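Local coordinates for DUF3809 domain-containing protein (Deinococcus radiodurans, PDB 3NQN) that is of unknown function but binds calcium ions and belongs to a family placed among the Bet v 1-like folds, at residues 8-14 with 103-109; 31-37 with 146-151; 75-81 with 93-99. One frame throughout, in Å; residues are numbered along the deposited sequence.

Contact 1 of 3, residues 8-14 with 103-109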
# COMPACT_ATOMS: atom_id res chain seq x y z
N GLN A 8 2.54 7.66 24.57
CA GLN A 8 2.73 9.10 24.75
C GLN A 8 1.59 9.66 25.59
O GLN A 8 0.43 9.23 25.45
CB GLN A 8 2.80 9.82 23.40
CG GLN A 8 3.03 11.33 23.48
CD GLN A 8 4.37 11.72 24.13
OE1 GLN A 8 4.49 11.74 25.35
NE2 GLN A 8 5.34 12.06 23.31
N SER A 9 1.92 10.53 26.53
CA SER A 9 0.91 11.19 27.34
C SER A 9 1.30 12.64 27.59
O SER A 9 2.48 12.97 27.72
CB SER A 9 0.67 10.43 28.65
OG SER A 9 1.87 10.06 29.27
N PHE A 10 0.30 13.50 27.61
CA PHE A 10 0.55 14.93 27.74
C PHE A 10 -0.72 15.69 28.00
O PHE A 10 -1.83 15.18 27.80
CB PHE A 10 1.23 15.45 26.46
CG PHE A 10 0.41 15.24 25.21
CD1 PHE A 10 0.48 14.03 24.52
CD2 PHE A 10 -0.42 16.24 24.72
CE1 PHE A 10 -0.28 13.81 23.38
CE2 PHE A 10 -1.19 16.02 23.58
CZ PHE A 10 -1.11 14.82 22.90
N THR A 11 -0.56 16.93 28.43
CA THR A 11 -1.68 17.82 28.70
C THR A 11 -1.56 19.07 27.85
O THR A 11 -0.48 19.47 27.50
CB THR A 11 -1.75 18.22 30.20
OG1 THR A 11 -0.48 18.72 30.63
CG2 THR A 11 -2.15 17.04 31.05
N LEU A 12 -2.71 19.65 27.51
CA LEU A 12 -2.80 20.90 26.73
C LEU A 12 -4.05 21.61 27.14
O LEU A 12 -5.07 20.98 27.37
CB LEU A 12 -2.95 20.61 25.23
CG LEU A 12 -1.83 20.01 24.44
CD1 LEU A 12 -2.31 19.76 23.00
CD2 LEU A 12 -0.61 20.94 24.45
N ARG A 13 -4.00 22.94 27.15
CA ARG A 13 -5.17 23.73 27.48
C ARG A 13 -5.86 24.23 26.21
O ARG A 13 -5.22 24.76 25.31
CB ARG A 13 -4.78 24.92 28.36
CG ARG A 13 -5.94 25.87 28.68
CD ARG A 13 -5.80 26.45 30.06
NE ARG A 13 -6.74 27.54 30.31
CZ ARG A 13 -7.27 27.79 31.49
NH1 ARG A 13 -7.03 26.98 32.51
NH2 ARG A 13 -8.10 28.82 31.65
N HIS A 14 -7.17 24.04 26.13
CA HIS A 14 -7.92 24.57 25.01
C HIS A 14 -8.22 26.02 25.38
O HIS A 14 -8.81 26.27 26.41
CB HIS A 14 -9.23 23.79 24.79
CG HIS A 14 -9.89 24.10 23.48
ND1 HIS A 14 -10.39 25.35 23.17
CD2 HIS A 14 -10.14 23.31 22.41
CE1 HIS A 14 -10.90 25.32 21.95
NE2 HIS A 14 -10.77 24.10 21.47
N GLY A 103 -10.98 24.07 30.38
CA GLY A 103 -10.48 23.63 29.08
C GLY A 103 -9.18 22.84 29.13
O GLY A 103 -8.56 22.61 28.11
N GLU A 104 -8.78 22.42 30.31
CA GLU A 104 -7.58 21.61 30.48
C GLU A 104 -7.81 20.22 29.87
O GLU A 104 -8.71 19.50 30.29
CB GLU A 104 -7.25 21.48 31.97
CG GLU A 104 -6.99 22.82 32.69
CD GLU A 104 -5.71 23.51 32.23
OE1 GLU A 104 -4.88 22.84 31.59
OE2 GLU A 104 -5.53 24.71 32.53
N MSE A 105 -7.00 19.84 28.89
CA MSE A 105 -7.13 18.54 28.25
C MSE A 105 -5.96 17.62 28.60
O MSE A 105 -4.83 18.07 28.75
CB MSE A 105 -7.23 18.68 26.73
CG MSE A 105 -8.45 19.50 26.28
SE MSE A 105 -8.49 19.76 24.40
CE MSE A 105 -6.81 20.73 24.10
N ALA A 106 -6.26 16.34 28.75
CA ALA A 106 -5.26 15.30 29.00
C ALA A 106 -5.39 14.28 27.89
O ALA A 106 -6.51 13.86 27.54
CB ALA A 106 -5.49 14.63 30.38
N PHE A 107 -4.25 13.87 27.34
CA PHE A 107 -4.20 12.87 26.30
C PHE A 107 -3.23 11.76 26.68
O PHE A 107 -2.21 12.01 27.32
CB PHE A 107 -3.72 13.50 24.99
CG PHE A 107 -4.63 14.56 24.46
CD1 PHE A 107 -5.65 14.22 23.59
CD2 PHE A 107 -4.46 15.90 24.81
CE1 PHE A 107 -6.52 15.20 23.09
CE2 PHE A 107 -5.31 16.88 24.32
CZ PHE A 107 -6.34 16.53 23.45
N ALA A 108 -3.57 10.54 26.28
CA ALA A 108 -2.69 9.40 26.34
C ALA A 108 -2.93 8.58 25.06
O ALA A 108 -4.09 8.28 24.71
CB ALA A 108 -3.00 8.54 27.57
N PHE A 109 -1.85 8.26 24.36
CA PHE A 109 -1.92 7.42 23.16
C PHE A 109 -1.02 6.23 23.28
O PHE A 109 0.06 6.33 23.87
CB PHE A 109 -1.52 8.21 21.93
CG PHE A 109 -2.52 9.24 21.54
CD1 PHE A 109 -3.58 8.91 20.70
CD2 PHE A 109 -2.45 10.52 22.06
CE1 PHE A 109 -4.53 9.84 20.37
CE2 PHE A 109 -3.40 11.46 21.72
CZ PHE A 109 -4.45 11.11 20.87
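The F10 ring leans over the side chain of F107, bringing F107 CB over one of its faces, 3.8 Å from the ring centroid, in a CH-pi contact. The two ring planes differ by only 20° but are slid apart, so they meet near the rims, with F10 CE2 3.5 Å from F107 CD2. The ring gets there because F10 CG stands between the backbone N and the carbonyl carbon (chi1 59°). With an alanine here, F107 CB would probably lose its aromatic cover and a gap would open beside P148 and L151 of helix 122-153. Further along this face, the methyl CE of selenomethionine M105 reaches L12 CB at 4.0 Å, and its SE lies at the edge of the H14 ring; flexible, apolar M105 also meets helix 18-26.

Charge appears on the opposite face, where R13 NH1 forms a salt bridge of 2.7 Å with E104 OE2, the oxygen in the guanidinium plane; each side chain has a second conformer, so the bridge may be only one of its states.

Paired backbone bonds join Q8 with F109, F10 with F107, and L12 with M105. H14 N adds a nearly straight bond of 2.8 Å to G103 O, at a position where any CB would strike H14 O, which suits glycine. This antiparallel pairing of first and last strands, lined by the C-terminal helix, is consistent with the helix-grip fold of Bet v 1 relatives.

Contact 2 of 3, residues 31-37 with 146-151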
# COMPACT_ATOMS: atom_id res chain seq x y z
N ALA A 31 -9.50 17.26 16.46
CA ALA A 31 -8.35 16.85 17.29
C ALA A 31 -7.14 16.44 16.48
O ALA A 31 -6.02 16.76 16.85
CB ALA A 31 -8.77 15.69 18.24
N LEU A 32 -7.35 15.73 15.37
CA LEU A 32 -6.23 15.23 14.55
C LEU A 32 -5.93 16.06 13.27
O LEU A 32 -5.13 15.65 12.46
CB LEU A 32 -6.47 13.78 14.17
CG LEU A 32 -6.74 12.81 15.32
CD1 LEU A 32 -7.10 11.43 14.76
CD2 LEU A 32 -5.53 12.73 16.28
N ALA A 33 -6.54 17.23 13.14
CA ALA A 33 -6.32 18.09 11.93
C ALA A 33 -4.83 18.34 11.56
O ALA A 33 -4.44 18.23 10.39
CB ALA A 33 -7.07 19.43 12.07
N GLY A 34 -4.00 18.62 12.56
CA GLY A 34 -2.59 18.93 12.32
C GLY A 34 -1.62 17.83 12.69
O GLY A 34 -0.41 18.05 12.73
N VAL A 35 -2.12 16.64 12.95
CA VAL A 35 -1.25 15.52 13.34
C VAL A 35 -0.47 14.97 12.15
O VAL A 35 -1.02 14.76 11.08
CB VAL A 35 -2.05 14.43 14.04
CG1 VAL A 35 -1.23 13.17 14.22
CG2 VAL A 35 -2.56 14.96 15.40
N ARG A 36 0.83 14.76 12.34
CA ARG A 36 1.69 14.25 11.28
C ARG A 36 1.97 12.77 11.48
O ARG A 36 1.76 12.21 12.58
CB ARG A 36 3.03 15.00 11.26
CG ARG A 36 2.95 16.49 10.84
CD ARG A 36 4.12 17.29 11.45
NE ARG A 36 5.38 16.98 10.82
CZ ARG A 36 6.57 17.00 11.43
NH1 ARG A 36 6.69 17.24 12.73
NH2 ARG A 36 7.65 16.72 10.72
N PHE A 37 2.46 12.14 10.41
CA PHE A 37 2.91 10.75 10.38
C PHE A 37 1.78 9.75 10.43
O PHE A 37 2.01 8.55 10.60
CB PHE A 37 3.96 10.48 11.46
CG PHE A 37 5.07 11.49 11.46
CD1 PHE A 37 5.93 11.60 10.37
CD2 PHE A 37 5.25 12.36 12.54
CE1 PHE A 37 6.97 12.54 10.36
CE2 PHE A 37 6.28 13.29 12.54
CZ PHE A 37 7.14 13.38 11.45
N ALA A 146 5.75 13.00 18.20
CA ALA A 146 5.26 14.22 17.54
C ALA A 146 3.80 14.56 17.90
O ALA A 146 3.33 15.64 17.56
CB ALA A 146 5.43 14.10 15.98
N LEU A 147 3.11 13.67 18.59
CA LEU A 147 1.69 13.89 18.90
C LEU A 147 1.37 15.19 19.64
O LEU A 147 0.42 15.87 19.29
CB LEU A 147 1.07 12.70 19.66
CG LEU A 147 0.47 11.61 18.80
CD1 LEU A 147 -0.08 10.48 19.69
CD2 LEU A 147 -0.63 12.18 17.88
N PRO A 148 2.14 15.53 20.69
CA PRO A 148 1.82 16.79 21.36
C PRO A 148 1.86 18.00 20.41
O PRO A 148 0.99 18.85 20.46
CB PRO A 148 2.90 16.89 22.44
CG PRO A 148 3.20 15.42 22.78
CD PRO A 148 3.10 14.71 21.45
N GLU A 149 2.88 18.05 19.56
CA GLU A 149 3.02 19.09 18.56
C GLU A 149 1.80 19.09 17.63
O GLU A 149 1.18 20.14 17.38
CB GLU A 149 4.30 18.84 17.74
CG GLU A 149 4.60 19.89 16.66
CD GLU A 149 5.84 19.57 15.84
OE1 GLU A 149 6.06 18.38 15.49
OE2 GLU A 149 6.59 20.53 15.53
N GLY A 150 1.42 17.90 17.16
CA GLY A 150 0.29 17.74 16.25
C GLY A 150 -1.04 18.14 16.84
O GLY A 150 -1.81 18.84 16.20
N LEU A 151 -1.34 17.67 18.05
CA LEU A 151 -2.57 18.07 18.69
C LEU A 151 -2.59 19.58 18.94
O LEU A 151 -3.60 20.23 18.71
CB LEU A 151 -2.82 17.30 20.00
CG LEU A 151 -3.69 16.05 19.80
CD1 LEU A 151 -2.90 14.93 19.14
CD2 LEU A 151 -4.23 15.60 21.08
O HOH W 1 -4.50 18.64 15.43
O HOH W 2 1.90 15.27 14.80
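V35 fills the apolar centre with its two methyl groups: CG1 meets L147 CD2 at 3.8 Å, and CG2 meets L151 CD1 at the same distance. The first torsion spreads the branches, CG1 lying anti to the backbone N (chi1 169°) and CG2 beside it, so that one short beta-branched residue serves two leucines a helical turn apart. In the helix-grip arrangement suggested by the family, this is the point where the loop after helix 28-31 rests on the long C-terminal helix 122-153; besides meeting V35, L147 also touches F109 and F111 of the sheet, and L151 touches F107.

Close approach depends on G150. Its CA lies 4.0 Å from V35 CA, and a side chain there would run into V35 CA, so the bare glycine lets the loop backbone lie directly on the helix. A type I turn from L32 to V35, closed by a bond from V35 N to L32 O, delivers V35 to that place.

Farther out, A146 CB abuts the edge of the F37 ring, 3.6 Å from F37 CE2; a small methyl suits this narrow meeting, while F37 also touches R142 and V143 of the same helix. R36 CB sits over one face of the ring, toward its rim. At the polar edge R36 NH1 reaches E149 OE1 in a salt bridge whose hydrogen bond is weak and bent, the oxygen lying in the guanidinium plane but the carboxylate turned 75° to it.

Two waters bridge the backbones. One accepts from R36 N and donates to A146 O, which also takes G150 N; the other accepts from G34 N and donates to A31 O and, at 2.8 Å, to G150 O.

Contact 3 of 3, residues 75-81 with 93-99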
# COMPACT_ATOMS: atom_id res chain seq x y z
N GLN A 75 -16.20 12.52 29.86
CA GLN A 75 -15.19 13.59 29.94
C GLN A 75 -14.47 13.84 28.61
O GLN A 75 -13.57 14.67 28.54
CB GLN A 75 -14.12 13.25 30.96
CG GLN A 75 -14.60 12.87 32.31
CD GLN A 75 -13.46 12.79 33.27
OE1 GLN A 75 -12.96 11.71 33.58
NE2 GLN A 75 -12.95 13.95 33.67
N GLY A 76 -14.81 13.08 27.58
CA GLY A 76 -14.12 13.23 26.29
C GLY A 76 -14.42 12.14 25.29
O GLY A 76 -15.55 11.98 24.85
N ALA A 77 -13.39 11.38 24.93
CA ALA A 77 -13.53 10.33 23.93
C ALA A 77 -12.31 9.45 23.94
O ALA A 77 -11.24 9.85 24.43
CB ALA A 77 -13.70 10.96 22.53
N GLU A 78 -12.45 8.26 23.37
CA GLU A 78 -11.34 7.33 23.19
C GLU A 78 -11.30 6.82 21.77
O GLU A 78 -12.31 6.85 21.05
CB GLU A 78 -11.52 6.08 24.05
CG GLU A 78 -11.49 6.28 25.52
CD GLU A 78 -11.76 4.98 26.26
OE1 GLU A 78 -11.19 3.92 25.86
OE2 GLU A 78 -12.52 5.01 27.22
N LEU A 79 -10.13 6.33 21.37
CA LEU A 79 -9.99 5.47 20.19
C LEU A 79 -9.67 4.09 20.71
O LEU A 79 -8.75 3.91 21.53
CB LEU A 79 -8.85 5.93 19.28
CG LEU A 79 -9.00 7.29 18.60
CD1 LEU A 79 -7.84 7.52 17.69
CD2 LEU A 79 -10.33 7.38 17.83
N ARG A 80 -10.44 3.11 20.26
CA ARG A 80 -10.20 1.72 20.60
C ARG A 80 -9.91 0.94 19.30
O ARG A 80 -10.70 0.97 18.39
CB ARG A 80 -11.38 1.15 21.33
CG ARG A 80 -11.55 1.75 22.69
CD ARG A 80 -12.70 1.16 23.44
NE ARG A 80 -12.93 1.88 24.69
CZ ARG A 80 -14.06 1.85 25.38
NH1 ARG A 80 -15.09 1.11 24.96
NH2 ARG A 80 -14.17 2.54 26.50
N PRO A 81 -8.73 0.29 19.23
CA PRO A 81 -8.24 -0.32 17.99
C PRO A 81 -9.01 -1.53 17.54
O PRO A 81 -9.49 -2.30 18.37
CB PRO A 81 -6.81 -0.73 18.36
CG PRO A 81 -6.84 -0.96 19.80
CD PRO A 81 -7.80 0.07 20.35
N VAL A 93 -3.87 1.51 17.09
CA VAL A 93 -3.80 2.86 17.64
C VAL A 93 -4.88 3.06 18.69
O VAL A 93 -6.09 2.92 18.41
CB VAL A 93 -3.96 3.92 16.55
CG1 VAL A 93 -3.97 5.35 17.18
CG2 VAL A 93 -2.84 3.80 15.51
N SER A 94 -4.46 3.28 19.93
CA SER A 94 -5.39 3.52 21.04
C SER A 94 -5.13 4.90 21.59
O SER A 94 -4.02 5.40 21.51
CB SER A 94 -5.19 2.50 22.15
OG SER A 94 -5.17 1.17 21.67
N GLY A 95 -6.17 5.52 22.14
CA GLY A 95 -6.03 6.83 22.75
C GLY A 95 -7.19 7.17 23.67
O GLY A 95 -8.33 6.67 23.49
N GLN A 96 -6.89 7.97 24.68
CA GLN A 96 -7.89 8.44 25.61
C GLN A 96 -7.67 9.93 25.82
O GLN A 96 -6.52 10.40 25.92
CB GLN A 96 -7.82 7.69 26.95
CG GLN A 96 -7.79 6.13 26.86
CD GLN A 96 -6.40 5.59 26.52
OE1 GLN A 96 -5.41 6.06 27.05
NE2 GLN A 96 -6.35 4.56 25.66
N ALA A 97 -8.77 10.68 25.88
CA ALA A 97 -8.71 12.12 26.05
C ALA A 97 -9.78 12.58 27.01
O ALA A 97 -10.94 12.12 26.96
CB ALA A 97 -8.89 12.83 24.69
N THR A 98 -9.42 13.50 27.89
CA THR A 98 -10.39 14.09 28.81
C THR A 98 -10.27 15.61 28.75
O THR A 98 -9.21 16.14 28.46
CB THR A 98 -10.17 13.64 30.24
OG1 THR A 98 -8.89 14.09 30.68
CG2 THR A 98 -10.25 12.12 30.35
N ALA A 99 -11.39 16.29 28.96
CA ALA A 99 -11.46 17.75 29.02
C ALA A 99 -12.03 18.10 30.38
O ALA A 99 -13.02 17.50 30.83
CB ALA A 99 -12.33 18.29 27.93
O HOH W 3 -8.65 3.45 24.29
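L79 and G95 face each other as a hydrogen-bonded pair: L79 N gives a bond of 2.8 Å to G95 O, and G95 N returns one to L79 O. The pattern repeats at A77 and A97, with the longer A77 N to A97 O bond at 3.3 Å, and ends where A99 N meets Q75 O at 2.7 Å. A CB on G76 would collide with A97 O, so glycine fits there. E78 and Q96, a non-hydrogen-bonded pair, touch through their CG atoms at 3.9 Å; E78 CG is brought there by lying beside its backbone N (chi1 -65°).

These two strands form a beta hairpin inside the antiparallel sheet, flanked by strands 60-73 and 104-114. L79, A77 and A97 share one face, where small A77 and A97 leave room for helix 18-26.

The other face is polar. R80 grips E78 side-on in a salt bridge within the strand: NE donates to OE1 at 2.9 Å and NH2 to OE2, both from above the carboxylate plane. That grip probably fixes the rotation of the carboxylate. A water accepts from Q96 NE2 and lies 2.8 Å from L79 O and close to E78 OE1, while Q110 accepts a second bond from the same Q96 NE2.

How the contacts relate
Contacts 1 and 3 belong to one antiparallel sheet and share an interface, since strand 104-114 of contact 1 lies beside strand 90-99 of contact 3, with backbone links between A108 and Q96 and between A106 and T98. Contact 2 instead joins a loop to the C-terminal helix, and its leucines pack under the aromatic face of contact 1. All three are partly buried, but contact 2 lies nearest the chain centre and contact 1 farthest, at an edge strand. Regular backbone bonding rules both strand pairs, whereas contact 2 relies on methyl packing, a glycine and bridging waters. Salt bridges span contacts 1 and 2 at their rims; that of contact 3 stays within one strand.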